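Local coordinates for protein peptidase M3B, oligoendopeptidase F (Enterococcus faecium, PDB 2QR4) that probably hydrolyses peptide bonds within short peptides, as a zinc-dependent endopeptidase of the M3B oligopeptidase family, at residues D160-P164 with G199-Y204; L184-T188 with L284-V288; R208-A212 with L459-L464. All blocks are in the same frame, centred on the assembly; numbering follows the deposited sequence.

Contact 1 (D160-P164 with G199-Y204); sequences DLVFP and GLYSVY
Leu200 lays its CD1 methyl over one face of the Phe163 ring, a CH-pi contact in which CD1 stands 3.9 Å from the ring centroid and 26° off the normal. The methyl is displaced toward the rim, where CD1 comes within 3.5 Å of Phe163 CE1. With Leu200 CG trans to its own backbone N (chi1 178°), the leucine runs alongside the phenylalanine, both pointing the same way. Val203 crosses Phe163 at about a right angle, its CG2 3.7 Å from CD1 of the ring. Tyr204 adds an oblique aromatic pair with Phe163, centroids 5.8 Å apart and planes at 41°, while its hydroxyl is bonded to Asn157. Leu161 slides past Val203 in the opposite direction, its CD2 3.9 Å from Val203 CG1. Pro164 CD rests 3.3 Å from Gly199 O, the same carbonyl that receives a 2.6 Å hydrogen bond from Ser202 OG. The His178 ring forms an edge-to-face pair with Phe163, and Pro164 has backbone bonds to Leu176. No hydrogen bond joins 160-164 to 199-204, so what holds these two segments against each other directly is probably the apolar fit around Phe163 and Val203.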
loop_
_atom_site.group_PDB
_atom_site.type_symbol
_atom_site.label_atom_id
_atom_site.label_comp_id
_atom_site.label_asym_id
_atom_site.label_seq_id
_atom_site.Cartn_x
_atom_site.Cartn_y
_atom_site.Cartn_z
ATOM N N ASP A 160 -15.352 1.470 0.041
ATOM C CA ASP A 160 -15.645 0.614 1.211
ATOM C C ASP A 160 -16.181 1.319 2.478
ATOM O O ASP A 160 -17.074 0.789 3.131
ATOM C CB ASP A 160 -14.456 -0.299 1.564
ATOM C CG ASP A 160 -14.126 -1.317 0.454
ATOM O OD1 ASP A 160 -14.907 -1.464 -0.517
ATOM O OD2 ASP A 160 -13.067 -1.973 0.563
ATOM N N LEU A 161 -15.656 2.486 2.841
ATOM C CA LEU A 161 -16.186 3.184 4.026
ATOM C C LEU A 161 -17.690 3.443 3.920
ATOM O O LEU A 161 -18.172 3.884 2.883
ATOM C CB LEU A 161 -15.483 4.525 4.242
ATOM C CG LEU A 161 -14.019 4.509 4.675
ATOM C CD1 LEU A 161 -13.579 5.899 5.062
ATOM C CD2 LEU A 161 -13.822 3.581 5.815
ATOM N N VAL A 162 -18.447 3.147 4.974
ATOM C CA VAL A 162 -19.815 3.666 5.043
ATOM C C VAL A 162 -19.990 4.426 6.354
ATOM O O VAL A 162 -19.482 4.018 7.401
ATOM C CB VAL A 162 -20.961 2.609 4.807
ATOM C CG1 VAL A 162 -20.443 1.319 4.186
ATOM C CG2 VAL A 162 -21.722 2.330 6.076
ATOM N N PHE A 163 -20.687 5.555 6.268
ATOM C CA PHE A 163 -20.800 6.494 7.377
ATOM C C PHE A 163 -22.136 6.351 8.088
ATOM O O PHE A 163 -23.082 5.793 7.531
ATOM C CB PHE A 163 -20.596 7.918 6.858
ATOM C CG PHE A 163 -19.241 8.139 6.263
ATOM C CD1 PHE A 163 -18.182 8.546 7.058
ATOM C CD2 PHE A 163 -19.011 7.890 4.920
ATOM C CE1 PHE A 163 -16.913 8.727 6.519
ATOM C CE2 PHE A 163 -17.748 8.079 4.375
ATOM C CZ PHE A 163 -16.701 8.494 5.182
ATOM N N PRO A 164 -22.229 6.857 9.322
ATOM C CA PRO A 164 -23.460 6.544 10.021
ATOM C C PRO A 164 -24.638 7.364 9.505
ATOM O O PRO A 164 -24.475 8.256 8.677
ATOM C CB PRO A 164 -23.155 6.889 11.496
ATOM C CG PRO A 164 -21.773 7.443 11.536
ATOM C CD PRO A 164 -21.321 7.697 10.121
ATOM N N GLY A 199 -20.463 12.479 12.869
ATOM C CA GLY A 199 -20.691 11.206 12.196
ATOM C C GLY A 199 -19.535 10.860 11.267
ATOM O O GLY A 199 -19.002 9.746 11.309
ATOM N N LEU A 200 -19.131 11.824 10.440
ATOM C CA LEU A 200 -18.122 11.566 9.417
ATOM C C LEU A 200 -16.807 11.268 10.093
ATOM O O LEU A 200 -16.124 10.307 9.749
ATOM C CB LEU A 200 -17.968 12.757 8.467
ATOM C CG LEU A 200 -16.899 12.620 7.373
ATOM C CD1 LEU A 200 -17.484 12.160 6.042
ATOM C CD2 LEU A 200 -16.166 13.925 7.177
ATOM N N TYR A 201 -16.467 12.087 11.081
ATOM C CA TYR A 201 -15.195 11.931 11.772
ATOM C C TYR A 201 -15.115 10.700 12.663
ATOM O O TYR A 201 -14.025 10.208 12.922
ATOM C CB TYR A 201 -14.794 13.212 12.498
ATOM C CG TYR A 201 -14.188 14.210 11.544
ATOM C CD1 TYR A 201 -12.870 14.089 11.135
ATOM C CD2 TYR A 201 -14.945 15.236 11.004
ATOM C CE1 TYR A 201 -12.308 14.989 10.225
ATOM C CE2 TYR A 201 -14.397 16.136 10.101
ATOM C CZ TYR A 201 -13.072 16.010 9.726
ATOM O OH TYR A 201 -12.519 16.906 8.834
ATOM N N SER A 202 -16.249 10.175 13.116
ATOM C CA SER A 202 -16.189 8.938 13.893
ATOM C C SER A 202 -15.562 7.830 13.041
ATOM O O SER A 202 -14.856 6.978 13.543
ATOM C CB SER A 202 -17.576 8.522 14.405
ATOM O OG SER A 202 -18.446 8.213 13.327
ATOM N N VAL A 203 -15.797 7.869 11.738
ATOM C CA VAL A 203 -15.257 6.850 10.849
ATOM C C VAL A 203 -13.774 7.058 10.528
ATOM O O VAL A 203 -13.007 6.103 10.518
ATOM C CB VAL A 203 -16.092 6.746 9.538
ATOM C CG1 VAL A 203 -15.416 5.817 8.542
ATOM C CG2 VAL A 203 -17.502 6.250 9.854
ATOM N N TYR A 204 -13.365 8.293 10.249
ATOM C CA TYR A 204 -11.937 8.563 10.052
ATOM C C TYR A 204 -11.114 8.236 11.281
ATOM O O TYR A 204 -10.006 7.718 11.174
ATOM C CB TYR A 204 -11.687 9.986 9.528
ATOM C CG TYR A 204 -12.093 10.037 8.094
ATOM C CD1 TYR A 204 -11.322 9.418 7.117
ATOM C CD2 TYR A 204 -13.305 10.596 7.719
ATOM C CE1 TYR A 204 -11.727 9.400 5.796
ATOM C CE2 TYR A 204 -13.715 10.589 6.407
ATOM C CZ TYR A 204 -12.926 9.993 5.450
ATOM O OH TYR A 204 -13.347 9.992 4.151
#

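Contact 2 (L184-T188 with L284-V288); sequences LLEST and LYTPV
Thr286 OG1 faces two backbone carbonyls of the opposing turn, lying 3.1 Å from Glu186 O and 3.1 Å from Ser187 O. The hydroxyl has a single proton to offer, so either carbonyl may receive it and the choice is not settled; the position of Ser187 O is also the less certain of the two. A chi1 of -168°, which carries OG1 to the side of CB remote from the backbone N, lets the hydroxyl reach both oxygens. Thr286 O is itself bonded by Arg270.

A water forms the second bridge. It donates to Leu185 O at 2.8 Å and accepts from Tyr285 N at 2.8 Å, satisfying a carbonyl and an amide that do not meet directly. Within the turn, Ser187 N bonds back to Leu184 O at 3.3 Å, and Ser187 OG takes the amide of Asp189.

The rest is van der Waals contact. Two carbons rest on carbonyl oxygens, Glu186 CG 3.4 Å from Tyr285 O and Pro287 CD 3.6 Å from Glu186 O; one apolar pair is looser, Leu185 CD1 approaching the Tyr285 ring obliquely, 4.4 Å from Tyr285 CD1. In this largely helical M3 peptidase fold, the loop between helices 260-274 and 302-308 thus packs on the connection from helix 178-185 to helix 190-206 through a threonine hydroxyl facing its carbonyls and one bridging water.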
loop_
_atom_site.group_PDB
_atom_site.type_symbol
_atom_site.label_atom_id
_atom_site.label_comp_id
_atom_site.label_asym_id
_atom_site.label_seq_id
_atom_site.Cartn_x
_atom_site.Cartn_y
_atom_site.Cartn_z
ATOM N N LEU A 184 -24.588 19.197 4.047
ATOM C CA LEU A 184 -24.950 19.148 5.454
ATOM C C LEU A 184 -24.091 20.089 6.302
ATOM O O LEU A 184 -24.588 20.676 7.258
ATOM C CB LEU A 184 -24.907 17.720 5.982
ATOM C CG LEU A 184 -25.936 16.766 5.368
ATOM C CD1 LEU A 184 -25.665 15.358 5.832
ATOM C CD2 LEU A 184 -27.333 17.150 5.729
ATOM N N LEU A 185 -22.818 20.260 5.941
ATOM C CA LEU A 185 -21.959 21.204 6.663
ATOM C C LEU A 185 -22.356 22.664 6.436
ATOM O O LEU A 185 -21.890 23.549 7.150
ATOM C CB LEU A 185 -20.471 20.983 6.344
ATOM C CG LEU A 185 -19.718 20.177 7.403
ATOM C CD1 LEU A 185 -19.444 21.002 8.641
ATOM C CD2 LEU A 185 -20.534 18.978 7.796
ATOM N N GLU A 186 -23.226 22.912 5.461
ATOM C CA GLU A 186 -23.622 24.281 5.129
ATOM C C GLU A 186 -24.986 24.616 5.687
ATOM O O GLU A 186 -25.444 25.746 5.585
ATOM C CB GLU A 186 -23.640 24.490 3.617
ATOM C CG GLU A 186 -22.262 24.383 2.955
ATOM C CD GLU A 186 -22.332 24.460 1.430
ATOM O OE1 GLU A 186 -23.454 24.555 0.881
ATOM O OE2 GLU A 186 -21.264 24.418 0.784
ATOM N N SER A 187 -25.638 23.623 6.272
ATOM C CA SER A 187 -27.009 23.784 6.722
ATOM C C SER A 187 -27.127 24.912 7.746
ATOM O O SER A 187 -26.214 25.147 8.543
ATOM C CB SER A 187 -27.514 22.465 7.315
ATOM O OG SER A 187 -28.672 22.677 8.102
ATOM N N THR A 188 -28.253 25.611 7.732
ATOM C CA THR A 188 -28.469 26.667 8.713
ATOM C C THR A 188 -28.931 26.039 10.014
ATOM O O THR A 188 -29.059 26.714 11.036
ATOM C CB THR A 188 -29.515 27.683 8.239
ATOM O OG1 THR A 188 -30.796 27.044 8.161
ATOM C CG2 THR A 188 -29.133 28.241 6.871
ATOM N N LEU A 284 -17.815 26.655 10.171
ATOM C CA LEU A 284 -17.035 27.548 9.297
ATOM C C LEU A 284 -17.491 27.588 7.842
ATOM O O LEU A 284 -17.009 28.416 7.071
ATOM C CB LEU A 284 -15.535 27.216 9.342
ATOM C CG LEU A 284 -14.842 27.153 10.707
ATOM C CD1 LEU A 284 -13.339 27.125 10.537
ATOM C CD2 LEU A 284 -15.242 28.306 11.597
ATOM N N TYR A 285 -18.412 26.710 7.455
ATOM C CA TYR A 285 -18.778 26.608 6.035
ATOM C C TYR A 285 -20.212 26.990 5.774
ATOM O O TYR A 285 -20.684 26.889 4.653
ATOM C CB TYR A 285 -18.492 25.197 5.502
ATOM C CG TYR A 285 -17.078 24.763 5.788
ATOM C CD1 TYR A 285 -16.758 24.107 6.974
ATOM C CD2 TYR A 285 -16.051 25.024 4.884
ATOM C CE1 TYR A 285 -15.454 23.706 7.246
ATOM C CE2 TYR A 285 -14.744 24.634 5.147
ATOM C CZ TYR A 285 -14.452 23.978 6.325
ATOM O OH TYR A 285 -13.157 23.597 6.589
ATOM N N THR A 286 -20.909 27.423 6.819
ATOM C CA THR A 286 -22.293 27.867 6.702
ATOM C C THR A 286 -22.305 29.383 6.422
ATOM O O THR A 286 -21.424 30.102 6.894
ATOM C CB THR A 286 -23.074 27.504 7.992
ATOM O OG1 THR A 286 -24.485 27.664 7.792
ATOM C CG2 THR A 286 -22.632 28.339 9.177
ATOM N N PRO A 287 -23.282 29.877 5.640
ATOM C CA PRO A 287 -23.282 31.301 5.248
ATOM C C PRO A 287 -23.440 32.228 6.443
ATOM O O PRO A 287 -24.294 31.988 7.298
ATOM C CB PRO A 287 -24.520 31.423 4.352
ATOM C CG PRO A 287 -24.820 30.009 3.911
ATOM C CD PRO A 287 -24.436 29.155 5.079
ATOM N N VAL A 288 -22.611 33.265 6.521
ATOM C CA VAL A 288 -22.732 34.216 7.622
ATOM C C VAL A 288 -23.579 35.411 7.227
ATOM O O VAL A 288 -24.108 36.101 8.094
ATOM C CB VAL A 288 -21.372 34.723 8.111
ATOM C CG1 VAL A 288 -20.583 33.597 8.762
ATOM C CG2 VAL A 288 -20.589 35.348 6.971
HETATM O O HOH W 1 -20.088 24.893 8.837
#

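Contact 3 (R208-A212 with L459-L464); sequences RNTFA and LTSEYL
The capped N-terminus of helix 461-476 docks on the first turn of helix 208-228, with Ser461 lodged between Arg208 and Ala212. Ser461 CB approaches Arg208 O at 3.5 Å, a carbonyl already engaged by Ala212 N through a helical bond of 3.0 Å. The aliphatic part of Arg208 lies along the same serine, its CG 3.7 Å from Ser461 CB. That placement follows from a chi1 of 60°, which sets CG between the backbone N and the carbonyl carbon, after which the chain runs extended to NE. The guanidinium at its far end turns back to its own chain, where NH2 bonds Glu205 O. The Asn209 amide also lies next to the Ser461 hydroxyl, but its modelled orientation is doubtful and supports no assignment of the atoms.

The helix start itself is defined by an N-cap. Thr460 OG1 accepts from Tyr463 N at 3.1 Å, with an N-H...O angle of 166°, so the side chain takes up an amide that has no preceding helical turn to supply a carbonyl. One residue further on, Leu464 N bonds Thr460 O at 2.9 Å, the ordinary helical pattern. Thr460 sets its CB away from 208-212, whereas Ser461 CB points toward it.

Ala212 brings its methyl against this capped turn, with CB 3.7 Å from Ser461 N. The same CB also lies 4.1 Å from Leu464 CD2, whose leucine also touches Phe445 and Met449 of helix 418-454. Next to this junction runs the dimer interface: Thr210 OG1 bonds Asp160 of the second subunit, and Glu462 OE2 bonds Thr68 of the second subunit.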
loop_
_atom_site.group_PDB
_atom_site.type_symbol
_atom_site.label_atom_id
_atom_site.label_comp_id
_atom_site.label_asym_id
_atom_site.label_seq_id
_atom_site.Cartn_x
_atom_site.Cartn_y
_atom_site.Cartn_z
ATOM N N ARG A 208 -7.935 5.478 11.417
ATOM C CA ARG A 208 -6.780 6.375 11.366
ATOM C C ARG A 208 -5.440 5.656 11.196
ATOM O O ARG A 208 -4.512 6.185 10.575
ATOM C CB ARG A 208 -6.748 7.273 12.588
ATOM C CG ARG A 208 -6.644 6.548 13.910
ATOM C CD ARG A 208 -6.772 7.556 15.039
ATOM N NE ARG A 208 -6.373 7.000 16.318
ATOM C CZ ARG A 208 -7.083 6.103 16.996
ATOM N NH1 ARG A 208 -6.638 5.663 18.161
ATOM N NH2 ARG A 208 -8.238 5.651 16.516
ATOM N N ASN A 209 -5.350 4.457 11.753
ATOM C CA ASN A 209 -4.166 3.617 11.622
ATOM C C ASN A 209 -3.975 3.131 10.175
ATOM O O ASN A 209 -2.865 3.117 9.655
ATOM C CB ASN A 209 -4.262 2.410 12.557
ATOM C CG ASN A 209 -4.388 2.797 14.025
ATOM O OD1 ASN A 209 -5.308 2.362 14.704
ATOM N ND2 ASN A 209 -3.451 3.588 14.521
ATOM N N THR A 210 -5.065 2.741 9.524
ATOM C CA THR A 210 -5.005 2.289 8.136
ATOM C C THR A 210 -4.549 3.403 7.192
ATOM O O THR A 210 -3.638 3.216 6.381
ATOM C CB THR A 210 -6.364 1.746 7.697
ATOM O OG1 THR A 210 -6.731 0.686 8.583
ATOM C CG2 THR A 210 -6.312 1.220 6.253
ATOM N N PHE A 211 -5.168 4.568 7.324
ATOM C CA PHE A 211 -4.772 5.745 6.563
ATOM C C PHE A 211 -3.341 6.222 6.847
ATOM O O PHE A 211 -2.633 6.638 5.930
ATOM C CB PHE A 211 -5.757 6.868 6.815
ATOM C CG PHE A 211 -7.095 6.656 6.170
ATOM C CD1 PHE A 211 -7.193 6.434 4.802
ATOM C CD2 PHE A 211 -8.254 6.699 6.921
ATOM C CE1 PHE A 211 -8.428 6.268 4.193
ATOM C CE2 PHE A 211 -9.493 6.520 6.314
ATOM C CZ PHE A 211 -9.571 6.304 4.950
ATOM N N ALA A 212 -2.900 6.146 8.100
ATOM C CA ALA A 212 -1.514 6.495 8.418
ATOM C C ALA A 212 -0.576 5.571 7.650
ATOM O O ALA A 212 0.442 5.994 7.118
ATOM C CB ALA A 212 -1.255 6.367 9.912
ATOM N N LEU A 459 5.660 8.002 11.577
ATOM C CA LEU A 459 4.419 8.682 11.317
ATOM C C LEU A 459 3.227 7.846 11.762
ATOM O O LEU A 459 2.394 7.475 10.948
ATOM C CB LEU A 459 4.329 8.955 9.826
ATOM C CG LEU A 459 4.798 10.332 9.346
ATOM C CD1 LEU A 459 5.906 10.904 10.185
ATOM C CD2 LEU A 459 5.191 10.304 7.889
ATOM N N THR A 460 3.118 7.567 13.055
ATOM C CA THR A 460 1.928 6.874 13.562
ATOM C C THR A 460 0.691 7.787 13.480
ATOM O O THR A 460 0.819 9.022 13.457
ATOM C CB THR A 460 2.135 6.494 15.031
ATOM O OG1 THR A 460 2.289 7.695 15.797
ATOM C CG2 THR A 460 3.395 5.624 15.202
ATOM N N SER A 461 -0.504 7.204 13.483
ATOM C CA SER A 461 -1.706 8.034 13.559
ATOM C C SER A 461 -1.713 8.965 14.754
ATOM O O SER A 461 -2.223 10.087 14.658
ATOM C CB SER A 461 -2.990 7.211 13.555
ATOM O OG SER A 461 -2.985 6.267 14.590
ATOM N N GLU A 462 -1.171 8.514 15.884
ATOM C CA GLU A 462 -1.159 9.376 17.073
ATOM C C GLU A 462 -0.323 10.625 16.783
ATOM O O GLU A 462 -0.772 11.740 16.993
ATOM C CB GLU A 462 -0.627 8.646 18.310
ATOM C CG GLU A 462 -0.811 9.427 19.645
ATOM C CD GLU A 462 -0.303 8.646 20.881
ATOM O OE1 GLU A 462 0.598 9.154 21.595
ATOM O OE2 GLU A 462 -0.785 7.512 21.135
ATOM N N TYR A 463 0.891 10.428 16.286
ATOM C CA TYR A 463 1.781 11.538 16.032
ATOM C C TYR A 463 1.229 12.462 14.947
ATOM O O TYR A 463 1.331 13.686 15.042
ATOM C CB TYR A 463 3.145 11.021 15.603
ATOM C CG TYR A 463 4.150 12.117 15.419
ATOM C CD1 TYR A 463 4.487 12.953 16.478
ATOM C CD2 TYR A 463 4.756 12.332 14.193
ATOM C CE1 TYR A 463 5.421 13.967 16.321
ATOM C CE2 TYR A 463 5.693 13.342 14.025
ATOM C CZ TYR A 463 6.027 14.151 15.093
ATOM O OH TYR A 463 6.953 15.159 14.942
ATOM N N LEU A 464 0.655 11.873 13.910
ATOM C CA LEU A 464 0.101 12.669 12.799
ATOM C C LEU A 464 -1.047 13.539 13.317
ATOM O O LEU A 464 -1.142 14.727 13.007
ATOM C CB LEU A 464 -0.393 11.748 11.680
ATOM C CG LEU A 464 0.291 11.585 10.311
ATOM C CD1 LEU A 464 1.635 12.251 10.166
ATOM C CD2 LEU A 464 0.366 10.146 9.940
#

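Contacts 1 and 3 form a continuous patch: their centres are 16 Å apart, and Tyr204 CD1 of the former packs 3.5 Å from Phe211 CE2 of the latter. One segment of each lies on helices 190-206 and 208-228 respectively, which follow each other in the chain, and both contacts touch the second subunit. Contact 2 lies just before the N-terminal end of helix 190-206. Its centre is 20 Å from that of contact 1, with about 7 Å between nearest atoms, and 29 Å from that of contact 3; no other chain of the assembly touches its segments. The HEXXH sequence, which in this family provides metal ligands, occurs in helix 361-379, a helix that contributes no segment to these three contacts.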